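Local coordinates for protein malonyl-CoA decarboxylase (Rhodopseudomonas palustris, PDB 4KSA) that probably catalyses the decarboxylation of malonyl-CoA to acetyl-CoA and carbon dioxide, and binds magnesium, at residues 77-82 with 148-153; 138-143 with 158-163; 281-286 with 420-425; 288-293 with 416-421. All blocks are in the same frame, centred on the assembly; numbering follows the deposited sequence.

The contacts form two pairs on opposite sides of the chain's centre. Contacts 1 and 2 come first along the sequence, with alternating segments, and lie in the helical part, their centres about 11 Å apart. Helices 71-83, 132-146 and 154-167 meet there, and Leu78 CD1 touches Ala142 CB at 3.8 Å. Contacts 3 and 4 follow, about 9 Å apart between centres; both use helix 284-295 and the chain around 416-425, on the seven-stranded mixed sheet of the acetyltransferase-like part. The pairs are well separated, contacts 1 and 4 by about 43 Å between centres. Contacts 2 and 3 both reach a second subunit, so each part contributes to the assembly.

Contact 1: 77-82 with 148-153; sequences FLDALA and AAHPQL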
loop_
_atom_site.group_PDB
_atom_site.type_symbol
_atom_site.label_atom_id
_atom_site.label_comp_id
_atom_site.label_asym_id
_atom_site.label_seq_id
_atom_site.Cartn_x
_atom_site.Cartn_y
_atom_site.Cartn_z
ATOM N N PHE A 77 -34.165 -23.083 -15.246
ATOM C CA PHE A 77 -33.968 -21.638 -15.168
ATOM C C PHE A 77 -33.120 -21.103 -16.328
ATOM O O PHE A 77 -33.443 -20.071 -16.936
ATOM C CB PHE A 77 -33.331 -21.259 -13.827
ATOM C CG PHE A 77 -32.927 -19.821 -13.747
ATOM C CD1 PHE A 77 -31.585 -19.459 -13.768
ATOM C CD2 PHE A 77 -33.887 -18.824 -13.716
ATOM C CE1 PHE A 77 -31.206 -18.118 -13.763
ATOM C CE2 PHE A 77 -33.521 -17.474 -13.712
ATOM C CZ PHE A 77 -32.175 -17.121 -13.736
ATOM N N LEU A 78 -32.035 -21.805 -16.633
ATOM C CA LEU A 78 -31.184 -21.392 -17.728
ATOM C C LEU A 78 -32.025 -21.407 -18.992
ATOM O O LEU A 78 -31.955 -20.476 -19.784
ATOM C CB LEU A 78 -29.987 -22.333 -17.868
ATOM C CG LEU A 78 -28.989 -22.373 -16.710
ATOM C CD1 LEU A 78 -27.791 -23.247 -17.084
ATOM C CD2 LEU A 78 -28.527 -20.959 -16.397
ATOM N N ASP A 79 -32.832 -22.455 -19.181
ATOM C CA ASP A 79 -33.685 -22.540 -20.366
ATOM C C ASP A 79 -34.682 -21.394 -20.357
ATOM O O ASP A 79 -34.994 -20.830 -21.394
ATOM C CB ASP A 79 -34.416 -23.885 -20.426
ATOM C CG ASP A 79 -33.559 -24.990 -21.056
ATOM O OD1 ASP A 79 -32.907 -24.721 -22.086
ATOM O OD2 ASP A 79 -33.543 -26.131 -20.541
ATOM N N ALA A 80 -35.167 -21.046 -19.170
ATOM C CA ALA A 80 -36.108 -19.945 -19.008
ATOM C C ALA A 80 -35.453 -18.650 -19.505
ATOM O O ALA A 80 -36.138 -17.777 -20.050
ATOM C CB ALA A 80 -36.512 -19.799 -17.530
ATOM N N LEU A 81 -34.139 -18.517 -19.318
ATOM C CA LEU A 81 -33.466 -17.314 -19.775
ATOM C C LEU A 81 -33.557 -17.246 -21.286
ATOM O O LEU A 81 -33.593 -16.160 -21.860
ATOM C CB LEU A 81 -31.989 -17.283 -19.350
ATOM C CG LEU A 81 -31.659 -17.238 -17.849
ATOM C CD1 LEU A 81 -30.172 -17.453 -17.652
ATOM C CD2 LEU A 81 -32.099 -15.925 -17.236
ATOM N N ALA A 82 -33.617 -18.405 -21.933
ATOM C CA ALA A 82 -33.676 -18.428 -23.388
ATOM C C ALA A 82 -35.045 -18.126 -23.979
ATOM O O ALA A 82 -35.145 -17.305 -24.902
ATOM C CB ALA A 82 -33.169 -19.753 -23.921
ATOM N N ALA A 148 -24.587 -28.057 -25.965
ATOM C CA ALA A 148 -24.678 -29.248 -26.810
ATOM C C ALA A 148 -26.084 -29.835 -26.724
ATOM O O ALA A 148 -26.815 -29.900 -27.709
ATOM C CB ALA A 148 -23.671 -30.276 -26.367
ATOM N N ALA A 149 -26.452 -30.251 -25.521
ATOM C CA ALA A 149 -27.759 -30.830 -25.273
ATOM C C ALA A 149 -28.872 -29.789 -25.351
ATOM O O ALA A 149 -30.048 -30.142 -25.364
ATOM C CB ALA A 149 -27.767 -31.501 -23.902
ATOM N N HIS A 150 -28.514 -28.510 -25.393
ATOM C CA HIS A 150 -29.516 -27.456 -25.458
ATOM C C HIS A 150 -29.000 -26.297 -26.287
ATOM O O HIS A 150 -28.629 -25.257 -25.768
ATOM C CB HIS A 150 -29.862 -26.960 -24.059
ATOM C CG HIS A 150 -30.471 -28.003 -23.174
ATOM N ND1 HIS A 150 -29.797 -29.147 -22.801
ATOM C CD2 HIS A 150 -31.670 -28.051 -22.547
ATOM C CE1 HIS A 150 -30.552 -29.851 -21.978
ATOM N NE2 HIS A 150 -31.692 -29.208 -21.807
ATOM N N PRO A 151 -29.008 -26.454 -27.605
ATOM C CA PRO A 151 -28.529 -25.426 -28.529
ATOM C C PRO A 151 -29.179 -24.040 -28.447
ATOM O O PRO A 151 -28.653 -23.078 -29.007
ATOM C CB PRO A 151 -28.723 -26.088 -29.889
ATOM C CG PRO A 151 -29.946 -26.906 -29.659
ATOM C CD PRO A 151 -29.668 -27.548 -28.333
ATOM N N GLN A 152 -30.307 -23.929 -27.755
ATOM C CA GLN A 152 -30.991 -22.639 -27.653
ATOM C C GLN A 152 -30.325 -21.704 -26.665
ATOM O O GLN A 152 -30.507 -20.488 -26.740
ATOM C CB GLN A 152 -32.465 -22.814 -27.259
ATOM C CG GLN A 152 -32.898 -24.264 -27.019
ATOM C CD GLN A 152 -32.509 -24.796 -25.647
ATOM O OE1 GLN A 152 -32.001 -25.906 -25.530
ATOM N NE2 GLN A 152 -32.766 -24.008 -24.602
ATOM N N LEU A 153 -29.560 -22.274 -25.740
ATOM C CA LEU A 153 -28.858 -21.495 -24.731
ATOM C C LEU A 153 -27.685 -20.722 -25.339
ATOM O O LEU A 153 -27.029 -19.947 -24.654
ATOM C CB LEU A 153 -28.332 -22.409 -23.622
ATOM C CG LEU A 153 -29.363 -23.112 -22.745
ATOM C CD1 LEU A 153 -28.645 -23.991 -21.732
ATOM C CD2 LEU A 153 -30.241 -22.080 -22.045
#
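Asp79 and Gln152 make the one hydrogen bond between 77-82 and 148-153. Gln152 NE2 donates to Asp79 OD1 at 2.6 Å, meeting the oxygen almost head-on along its C-O bond, while the acceptor lies close to the plane of the Gln152 amide as modelled. The exact turn of that amide is less certain, because its OE1 stands too near His150 CB in the model. The Asp79 carboxylate reaches the loop because its CG stands beside the backbone N, opposite the carbonyl carbon (chi1 -84°). Its second oxygen, OD2, lies 3.3 Å from His150 CD2, a ring carbon, with the imidazole turned 28° from the carboxylate plane; the approach is oblique and is no hydrogen bond. A leucine in place of Asp79 would probably leave the Gln152 amide without its acceptor and free to turn. Beside this polar pair, Leu153 pushes one methyl branch against the helix: CD2 is 4.2 Å from Leu78 CB and equally 4.2 Å from Ala82 CB, so it spans residues one turn apart. Leu78 and Leu81 also pack on helix 132-146. The arrangement is that of a helical bundle, in which the loop joining the antiparallel helices 132-146 and 154-167 closes over the side of a third helix.

Contact 2: 138-143 with 158-163; sequences KMREAV and DDFVHL. With MG (magnesium ion), chain E.
Arg140 CA and Phe160 CA, 7.0 Å apart, are the nearest CA atoms of two helix segments that run roughly antiparallel at 147°, with their axes 10.9 Å apart. Phe160 points from helix 154-167 toward helix 132-146. Arg140 CB stands over one face of its ring, 4.0 Å above the plane and toward the rim. Arg140 CG, anti to its own backbone N (chi1 -162°), lies 3.7 Å from Phe160 CG, and the two side chains run past each other in opposite directions. Selenomethionine Met139 brings its methyl CE to the ring edge, near the ring plane; the modelled separation there is doubtful. Val143 CG1 approaches Phe160 CE2 obliquely at 4.2 Å. Helices 132-146 and 154-167 thus form a helical hairpin within the N-terminal domain, with Phe160 at its interface. The Arg140 guanidinium runs on past Val161 CG2, and its polar atoms are held by Asp157 through a salt bridge and by the carbonyl oxygens of Ala276 and Gly274. His162 lies on the side of the helix away from this interface, and its NE2 binds the magnesium ion at 2.5 Å. The NE2 atom of His162 of the second subunit binds the same ion, and Asp158 forms a salt bridge to Arg113 of that subunit.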
loop_
_atom_site.group_PDB
_atom_site.type_symbol
_atom_site.label_atom_id
_atom_site.label_comp_id
_atom_site.label_asym_id
_atom_site.label_seq_id
_atom_site.Cartn_x
_atom_site.Cartn_y
_atom_site.Cartn_z
ATOM N N LYS A 138 -19.789 -18.638 -12.804
ATOM C CA LYS A 138 -20.118 -20.032 -12.548
ATOM C C LYS A 138 -21.369 -20.389 -13.320
ATOM O O LYS A 138 -21.468 -21.476 -13.868
ATOM C CB LYS A 138 -20.320 -20.282 -11.053
ATOM C CG LYS A 138 -19.237 -21.179 -10.419
ATOM C CD LYS A 138 -17.834 -20.537 -10.499
ATOM C CE LYS A 138 -17.719 -19.276 -9.593
ATOM N NZ LYS A 138 -16.578 -18.340 -9.895
HETATM N N MSE A 139 -22.310 -19.455 -13.384
HETATM C CA MSE A 139 -23.561 -19.661 -14.111
HETATM C C MSE A 139 -23.300 -19.729 -15.618
HETATM O O MSE A 139 -23.908 -20.514 -16.334
HETATM C CB MSE A 139 -24.537 -18.525 -13.791
HETATM C CG MSE A 139 -25.933 -18.670 -14.434
HETATM SE SE MSE A 139 -27.229 -17.378 -13.746
HETATM C CE MSE A 139 -27.543 -16.343 -15.324
ATOM N N ARG A 140 -22.384 -18.908 -16.100
ATOM C CA ARG A 140 -22.073 -18.922 -17.506
ATOM C C ARG A 140 -21.392 -20.248 -17.837
ATOM O O ARG A 140 -21.550 -20.796 -18.921
ATOM C CB ARG A 140 -21.166 -17.741 -17.852
ATOM C CG ARG A 140 -21.150 -17.421 -19.334
ATOM C CD ARG A 140 -19.749 -17.124 -19.841
ATOM N NE ARG A 140 -19.738 -17.226 -21.291
ATOM C CZ ARG A 140 -18.650 -17.248 -22.043
ATOM N NH1 ARG A 140 -18.771 -17.353 -23.359
ATOM N NH2 ARG A 140 -17.451 -17.171 -21.490
ATOM N N GLU A 141 -20.627 -20.767 -16.890
ATOM C CA GLU A 141 -19.952 -22.049 -17.093
ATOM C C GLU A 141 -21.016 -23.128 -17.356
ATOM O O GLU A 141 -20.839 -23.993 -18.214
ATOM C CB GLU A 141 -19.134 -22.405 -15.854
ATOM C CG GLU A 141 -18.393 -23.714 -15.940
ATOM C CD GLU A 141 -17.637 -24.038 -14.651
ATOM O OE1 GLU A 141 -17.136 -25.176 -14.535
ATOM O OE2 GLU A 141 -17.533 -23.157 -13.754
ATOM N N ALA A 142 -22.121 -23.046 -16.612
ATOM C CA ALA A 142 -23.241 -23.969 -16.733
ATOM C C ALA A 142 -23.895 -23.881 -18.103
ATOM O O ALA A 142 -24.126 -24.898 -18.749
ATOM C CB ALA A 142 -24.270 -23.678 -15.663
ATOM N N VAL A 143 -24.200 -22.672 -18.561
ATOM C CA VAL A 143 -24.824 -22.582 -19.865
ATOM C C VAL A 143 -23.830 -23.072 -20.923
ATOM O O VAL A 143 -24.231 -23.670 -21.913
ATOM C CB VAL A 143 -25.353 -21.141 -20.177
ATOM C CG1 VAL A 143 -25.045 -20.220 -19.035
ATOM C CG2 VAL A 143 -24.777 -20.624 -21.484
ATOM N N ASP A 158 -24.442 -15.471 -25.629
ATOM C CA ASP A 158 -24.069 -14.258 -26.339
ATOM C C ASP A 158 -24.304 -13.020 -25.486
ATOM O O ASP A 158 -23.576 -12.034 -25.604
ATOM C CB ASP A 158 -24.837 -14.134 -27.663
ATOM C CG ASP A 158 -24.300 -15.060 -28.752
ATOM O OD1 ASP A 158 -24.806 -14.971 -29.895
ATOM O OD2 ASP A 158 -23.387 -15.871 -28.478
ATOM N N ASP A 159 -25.307 -13.062 -24.620
ATOM C CA ASP A 159 -25.568 -11.909 -23.774
ATOM C C ASP A 159 -24.550 -11.828 -22.644
ATOM O O ASP A 159 -24.152 -10.734 -22.231
ATOM C CB ASP A 159 -26.995 -11.965 -23.220
ATOM C CG ASP A 159 -28.035 -11.622 -24.274
ATOM O OD1 ASP A 159 -29.146 -12.194 -24.236
ATOM O OD2 ASP A 159 -27.735 -10.769 -25.140
ATOM N N PHE A 160 -24.125 -12.987 -22.152
ATOM C CA PHE A 160 -23.136 -13.034 -21.088
ATOM C C PHE A 160 -21.830 -12.439 -21.587
ATOM O O PHE A 160 -21.188 -11.666 -20.889
ATOM C CB PHE A 160 -22.899 -14.481 -20.636
ATOM C CG PHE A 160 -23.833 -14.936 -19.562
ATOM C CD1 PHE A 160 -23.600 -14.602 -18.240
ATOM C CD2 PHE A 160 -24.953 -15.699 -19.869
ATOM C CE1 PHE A 160 -24.462 -15.023 -17.232
ATOM C CE2 PHE A 160 -25.818 -16.122 -18.870
ATOM C CZ PHE A 160 -25.565 -15.781 -17.550
ATOM N N VAL A 161 -21.446 -12.811 -22.802
ATOM C CA VAL A 161 -20.214 -12.326 -23.396
ATOM C C VAL A 161 -20.259 -10.808 -23.597
ATOM O O VAL A 161 -19.262 -10.130 -23.387
ATOM C CB VAL A 161 -19.925 -13.051 -24.741
ATOM C CG1 VAL A 161 -18.692 -12.457 -25.427
ATOM C CG2 VAL A 161 -19.693 -14.530 -24.483
ATOM N N HIS A 162 -21.405 -10.261 -23.975
ATOM C CA HIS A 162 -21.468 -8.821 -24.159
ATOM C C HIS A 162 -21.189 -8.090 -22.842
ATOM O O HIS A 162 -20.455 -7.107 -22.821
ATOM C CB HIS A 162 -22.833 -8.394 -24.712
ATOM C CG HIS A 162 -22.970 -6.911 -24.900
ATOM N ND1 HIS A 162 -22.232 -6.204 -25.827
ATOM C CD2 HIS A 162 -23.732 -5.995 -24.251
ATOM C CE1 HIS A 162 -22.532 -4.919 -25.742
ATOM N NE2 HIS A 162 -23.439 -4.766 -24.793
ATOM N N LEU A 163 -21.767 -8.568 -21.747
ATOM C CA LEU A 163 -21.562 -7.922 -20.450
ATOM C C LEU A 163 -20.176 -8.200 -19.847
ATOM O O LEU A 163 -19.502 -7.256 -19.417
ATOM C CB LEU A 163 -22.674 -8.324 -19.474
ATOM C CG LEU A 163 -24.085 -7.973 -19.979
ATOM C CD1 LEU A 163 -25.153 -8.692 -19.165
ATOM C CD2 LEU A 163 -24.281 -6.467 -19.927
HETATM MG MG MG E . -24.703 -2.660 -24.680
#

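Contact 3: 281-286 with 420-425; sequences GNFLIK and DIEANH
Phe283 has its CG opposite the carbonyl carbon (chi1 -58°), and His425 has its CG opposite the backbone N (chi1 167°); together these torsions swing the two rings into the space between the segments. They meet in a T-shaped, edge-to-face pair: the Phe283 edge points at the His425 face, with centroids 4.8 Å apart and planes at 63°. The closest atoms are Phe283 CZ and His425 CD2, 3.5 Å apart. At another part of its rim, near the ring plane, Phe283 CD1 meets the CG2 methyl of Ile421 at 3.7 Å. The same methyl touches Lys286 CG at 3.9 Å. Both helices begin here: Phe283 occupies the N-cap position of helix 284-295, and Ile421 opens helix 421-431, so the contact joins two helix starts in the C-terminal domain, whose family belongs to the acetyltransferase clan. His425 is gripped at both nitrogens, ND1 by Gly385 O and NE2 by the backbone N of Glu52 of the second subunit, which is consistent with a neutral ring protonated on ND1. Its CE1 also lies 3.5 Å from Asn282 CG, and the Asn282 amide bonds through ND2 to the Glu52 carboxylate of the second subunit. With an alanine in place of His425, the Phe283 edge would probably lose its aromatic face, and Gly385 O and the backbone N of Glu52 of the second subunit these partners. Further toward the surface, Lys286 NZ and Glu422 OE2 form a long salt bridge of 3.7 Å.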
loop_
_atom_site.group_PDB
_atom_site.type_symbol
_atom_site.label_atom_id
_atom_site.label_comp_id
_atom_site.label_asym_id
_atom_site.label_seq_id
_atom_site.Cartn_x
_atom_site.Cartn_y
_atom_site.Cartn_z
ATOM N N GLY A 281 -6.724 -9.215 -23.910
ATOM C CA GLY A 281 -5.680 -8.542 -24.640
ATOM C C GLY A 281 -4.752 -9.553 -25.279
ATOM O O GLY A 281 -4.690 -10.729 -24.898
ATOM N N ASN A 282 -3.996 -9.070 -26.250
ATOM C CA ASN A 282 -3.072 -9.909 -26.971
ATOM C C ASN A 282 -1.658 -9.784 -26.461
ATOM O O ASN A 282 -0.789 -10.590 -26.798
ATOM C CB ASN A 282 -3.166 -9.548 -28.436
ATOM C CG ASN A 282 -4.520 -9.907 -29.010
ATOM O OD1 ASN A 282 -4.792 -11.073 -29.279
ATOM N ND2 ASN A 282 -5.390 -8.913 -29.166
ATOM N N PHE A 283 -1.433 -8.802 -25.602
ATOM C CA PHE A 283 -0.094 -8.579 -25.093
ATOM C C PHE A 283 0.112 -9.039 -23.666
ATOM O O PHE A 283 0.682 -8.336 -22.836
ATOM C CB PHE A 283 0.247 -7.111 -25.278
ATOM C CG PHE A 283 0.164 -6.681 -26.701
ATOM C CD1 PHE A 283 1.158 -7.045 -27.602
ATOM C CD2 PHE A 283 -0.935 -5.981 -27.166
ATOM C CE1 PHE A 283 1.057 -6.716 -28.957
ATOM C CE2 PHE A 283 -1.052 -5.642 -28.524
ATOM C CZ PHE A 283 -0.056 -6.010 -29.421
ATOM N N LEU A 284 -0.343 -10.255 -23.401
ATOM C CA LEU A 284 -0.205 -10.837 -22.084
ATOM C C LEU A 284 1.209 -11.314 -21.855
ATOM O O LEU A 284 1.841 -10.932 -20.879
ATOM C CB LEU A 284 -1.174 -12.010 -21.906
ATOM C CG LEU A 284 -2.678 -11.747 -21.980
ATOM C CD1 LEU A 284 -3.348 -13.007 -21.483
ATOM C CD2 LEU A 284 -3.100 -10.550 -21.115
ATOM N N ILE A 285 1.709 -12.155 -22.749
ATOM C CA ILE A 285 3.062 -12.673 -22.603
ATOM C C ILE A 285 4.087 -11.528 -22.615
ATOM O O ILE A 285 5.141 -11.595 -21.976
ATOM C CB ILE A 285 3.353 -13.698 -23.710
ATOM C CG1 ILE A 285 2.314 -14.827 -23.631
ATOM C CG2 ILE A 285 4.776 -14.257 -23.563
ATOM C CD1 ILE A 285 2.430 -15.674 -22.391
ATOM N N LYS A 286 3.753 -10.465 -23.327
ATOM C CA LYS A 286 4.614 -9.300 -23.388
ATOM C C LYS A 286 4.907 -8.865 -21.948
ATOM O O LYS A 286 6.062 -8.719 -21.538
ATOM C CB LYS A 286 3.896 -8.180 -24.127
ATOM C CG LYS A 286 4.774 -7.344 -25.001
ATOM C CD LYS A 286 5.604 -6.370 -24.216
ATOM C CE LYS A 286 6.156 -5.332 -25.169
ATOM N NZ LYS A 286 5.062 -4.753 -26.004
ATOM N N ASP A 420 9.794 -7.422 -31.545
ATOM C CA ASP A 420 8.909 -7.631 -32.677
ATOM C C ASP A 420 7.524 -8.145 -32.287
ATOM O O ASP A 420 6.708 -8.439 -33.165
ATOM C CB ASP A 420 9.558 -8.574 -33.695
ATOM C CG ASP A 420 10.633 -9.442 -33.082
ATOM O OD1 ASP A 420 11.699 -8.905 -32.712
ATOM O OD2 ASP A 420 10.416 -10.664 -32.968
ATOM N N ILE A 421 7.256 -8.243 -30.983
ATOM C CA ILE A 421 5.954 -8.702 -30.509
ATOM C C ILE A 421 4.859 -7.916 -31.219
ATOM O O ILE A 421 3.959 -8.490 -31.827
ATOM C CB ILE A 421 5.770 -8.484 -28.997
ATOM C CG1 ILE A 421 6.657 -9.441 -28.202
ATOM C CG2 ILE A 421 4.308 -8.679 -28.623
ATOM C CD1 ILE A 421 6.283 -10.878 -28.371
ATOM N N GLU A 422 4.939 -6.594 -31.150
ATOM C CA GLU A 422 3.931 -5.762 -31.791
ATOM C C GLU A 422 3.913 -5.946 -33.292
ATOM O O GLU A 422 2.845 -6.042 -33.896
ATOM C CB GLU A 422 4.151 -4.292 -31.441
ATOM C CG GLU A 422 3.774 -3.975 -30.001
ATOM C CD GLU A 422 3.856 -2.501 -29.682
ATOM O OE1 GLU A 422 3.365 -1.689 -30.504
ATOM O OE2 GLU A 422 4.404 -2.159 -28.608
ATOM N N ALA A 423 5.098 -6.004 -33.892
ATOM C CA ALA A 423 5.211 -6.184 -35.334
ATOM C C ALA A 423 4.456 -7.446 -35.792
ATOM O O ALA A 423 3.573 -7.390 -36.666
ATOM C CB ALA A 423 6.688 -6.277 -35.728
ATOM N N ASN A 424 4.806 -8.579 -35.191
ATOM C CA ASN A 424 4.175 -9.841 -35.538
ATOM C C ASN A 424 2.669 -9.842 -35.284
ATOM O O ASN A 424 1.896 -10.295 -36.137
ATOM C CB ASN A 424 4.843 -10.979 -34.774
ATOM C CG ASN A 424 6.284 -11.165 -35.176
ATOM O OD1 ASN A 424 6.693 -10.742 -36.262
ATOM N ND2 ASN A 424 7.063 -11.807 -34.317
ATOM N N HIS A 425 2.253 -9.335 -34.123
ATOM C CA HIS A 425 0.839 -9.283 -33.801
ATOM C C HIS A 425 0.094 -8.545 -34.895
ATOM O O HIS A 425 -0.913 -9.037 -35.397
ATOM C CB HIS A 425 0.592 -8.569 -32.467
ATOM C CG HIS A 425 -0.847 -8.210 -32.239
ATOM N ND1 HIS A 425 -1.790 -9.132 -31.838
ATOM C CD2 HIS A 425 -1.519 -7.052 -32.450
ATOM C CE1 HIS A 425 -2.980 -8.558 -31.817
ATOM N NE2 HIS A 425 -2.844 -7.296 -32.187
#

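Contact 4: 288-293 with 416-421; sequences VVEEIK and YALGDI
Leu418 reaches from the loop 416-421 to the side of helix 284-295, and its two methyls meet three helix side chains from three directions. Against Val289 it lies alongside, the two side chains sliding past each other in opposite senses, with Leu418 CD2 3.8 Å from Val289 CG1. Glu290 instead crosses it at about a right angle: its CG lies 3.7 Å from Leu418 CD1, the chain runs on extended from there, and the carboxylate oxygen OE2 also comes to 3.7 Å from Leu418 CD1. Lys293 comes over at a slant. Its CG is anti to the backbone N (chi1 -173°) and a bend at chi3 (60°) turns the end of the chain back across the leucine, placing CE 3.5 Å from Leu418 CD2. In contact 3, Lys286 CE also touches Leu418 CD1. Lys286, Val289, Glu290 and Lys293, spaced i, i+3, i+4 and i+7, line the same side of the helix, and Leu418 lies against them. Leu418 contributes 100 of the 214 Å² buried. Deeper, Val289 CG2 only just reaches Tyr416 CB, at 4.5 Å, and the Tyr416 hydroxyl is hydrogen-bonded to His383 ND1. Tyr416 pairs through its backbone with Phe302 of strand 301-304, on which Val289 and Lys293 also pack; Val288 meets Tyr217 and Phe219 of strand 214-220, so helix 284-295 packs against the sheet, with the loop into helix 421-431 at its side.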
loop_
_atom_site.group_PDB
_atom_site.type_symbol
_atom_site.label_atom_id
_atom_site.label_comp_id
_atom_site.label_asym_id
_atom_site.label_seq_id
_atom_site.Cartn_x
_atom_site.Cartn_y
_atom_site.Cartn_z
ATOM N N VAL A 288 4.571 -10.541 -19.108
ATOM C CA VAL A 288 5.322 -11.534 -18.351
ATOM C C VAL A 288 6.796 -11.503 -18.732
ATOM O O VAL A 288 7.660 -11.747 -17.891
ATOM C CB VAL A 288 4.777 -12.962 -18.583
ATOM C CG1 VAL A 288 5.611 -13.985 -17.817
ATOM C CG2 VAL A 288 3.323 -13.031 -18.147
ATOM N N VAL A 289 7.096 -11.196 -19.991
ATOM C CA VAL A 289 8.495 -11.156 -20.418
ATOM C C VAL A 289 9.187 -9.921 -19.866
ATOM O O VAL A 289 10.279 -10.021 -19.302
ATOM C CB VAL A 289 8.649 -11.176 -21.969
ATOM C CG1 VAL A 289 10.022 -10.661 -22.356
ATOM C CG2 VAL A 289 8.491 -12.601 -22.494
ATOM N N GLU A 290 8.547 -8.763 -20.027
ATOM C CA GLU A 290 9.112 -7.514 -19.528
ATOM C C GLU A 290 9.340 -7.646 -18.027
ATOM O O GLU A 290 10.281 -7.063 -17.489
ATOM C CB GLU A 290 8.182 -6.335 -19.844
ATOM C CG GLU A 290 7.942 -6.189 -21.349
ATOM C CD GLU A 290 7.136 -4.950 -21.761
ATOM O OE1 GLU A 290 5.979 -4.788 -21.302
ATOM O OE2 GLU A 290 7.664 -4.144 -22.565
ATOM N N GLU A 291 8.506 -8.433 -17.353
ATOM C CA GLU A 291 8.671 -8.619 -15.917
ATOM C C GLU A 291 9.923 -9.428 -15.601
ATOM O O GLU A 291 10.765 -8.993 -14.822
ATOM C CB GLU A 291 7.447 -9.307 -15.308
ATOM C CG GLU A 291 7.711 -9.951 -13.936
ATOM C CD GLU A 291 8.118 -8.953 -12.844
ATOM O OE1 GLU A 291 8.640 -9.407 -11.793
ATOM O OE2 GLU A 291 7.904 -7.728 -13.026
ATOM N N ILE A 292 10.042 -10.605 -16.201
ATOM C CA ILE A 292 11.203 -11.452 -15.969
ATOM C C ILE A 292 12.480 -10.671 -16.284
ATOM O O ILE A 292 13.433 -10.685 -15.506
ATOM C CB ILE A 292 11.146 -12.743 -16.844
ATOM C CG1 ILE A 292 9.928 -13.575 -16.446
ATOM C CG2 ILE A 292 12.397 -13.575 -16.654
ATOM C CD1 ILE A 292 9.695 -14.808 -17.300
ATOM N N LYS A 293 12.485 -9.966 -17.409
ATOM C CA LYS A 293 13.661 -9.216 -17.809
ATOM C C LYS A 293 14.121 -8.207 -16.766
ATOM O O LYS A 293 15.315 -8.104 -16.478
ATOM C CB LYS A 293 13.411 -8.500 -19.136
ATOM C CG LYS A 293 14.651 -7.826 -19.703
ATOM C CD LYS A 293 14.340 -7.072 -20.990
ATOM C CE LYS A 293 13.289 -5.994 -20.754
ATOM N NZ LYS A 293 13.222 -5.024 -21.888
ATOM N N TYR A 416 9.557 -15.493 -28.460
ATOM C CA TYR A 416 9.113 -14.158 -28.088
ATOM C C TYR A 416 10.318 -13.246 -28.072
ATOM O O TYR A 416 11.264 -13.451 -27.307
ATOM C CB TYR A 416 8.438 -14.147 -26.707
ATOM C CG TYR A 416 7.006 -14.640 -26.700
ATOM C CD1 TYR A 416 6.705 -15.969 -26.402
ATOM C CD2 TYR A 416 5.944 -13.782 -27.016
ATOM C CE1 TYR A 416 5.381 -16.437 -26.419
ATOM C CE2 TYR A 416 4.614 -14.243 -27.038
ATOM C CZ TYR A 416 4.350 -15.574 -26.741
ATOM O OH TYR A 416 3.073 -16.059 -26.793
ATOM N N ALA A 417 10.284 -12.254 -28.949
ATOM C CA ALA A 417 11.362 -11.286 -29.055
ATOM C C ALA A 417 10.758 -9.948 -28.700
ATOM O O ALA A 417 9.985 -9.376 -29.476
ATOM C CB ALA A 417 11.907 -11.251 -30.470
ATOM N N LEU A 418 11.117 -9.466 -27.518
ATOM C CA LEU A 418 10.615 -8.209 -26.993
ATOM C C LEU A 418 10.957 -7.000 -27.863
ATOM O O LEU A 418 11.193 -5.908 -27.349
ATOM C CB LEU A 418 11.155 -8.030 -25.573
ATOM C CG LEU A 418 10.667 -6.868 -24.718
ATOM C CD1 LEU A 418 9.163 -6.701 -24.838
ATOM C CD2 LEU A 418 11.080 -7.141 -23.276
ATOM N N GLY A 419 10.981 -7.209 -29.177
ATOM C CA GLY A 419 11.273 -6.145 -30.118
ATOM C C GLY A 419 10.377 -6.244 -31.344
ATOM O O GLY A 419 10.215 -5.281 -32.104
ATOM N N ASP A 420 9.794 -7.422 -31.545
ATOM C CA ASP A 420 8.909 -7.631 -32.677
ATOM C C ASP A 420 7.524 -8.145 -32.287
ATOM O O ASP A 420 6.708 -8.439 -33.165
ATOM C CB ASP A 420 9.558 -8.574 -33.695
ATOM C CG ASP A 420 10.633 -9.442 -33.082
ATOM O OD1 ASP A 420 11.699 -8.905 -32.712
ATOM O OD2 ASP A 420 10.416 -10.664 -32.968
ATOM N N ILE A 421 7.256 -8.243 -30.983
ATOM C CA ILE A 421 5.954 -8.702 -30.509
ATOM C C ILE A 421 4.859 -7.916 -31.219
ATOM O O ILE A 421 3.959 -8.490 -31.827
ATOM C CB ILE A 421 5.770 -8.484 -28.997
ATOM C CG1 ILE A 421 6.657 -9.441 -28.202
ATOM C CG2 ILE A 421 4.308 -8.679 -28.623
ATOM C CD1 ILE A 421 6.283 -10.878 -28.371
#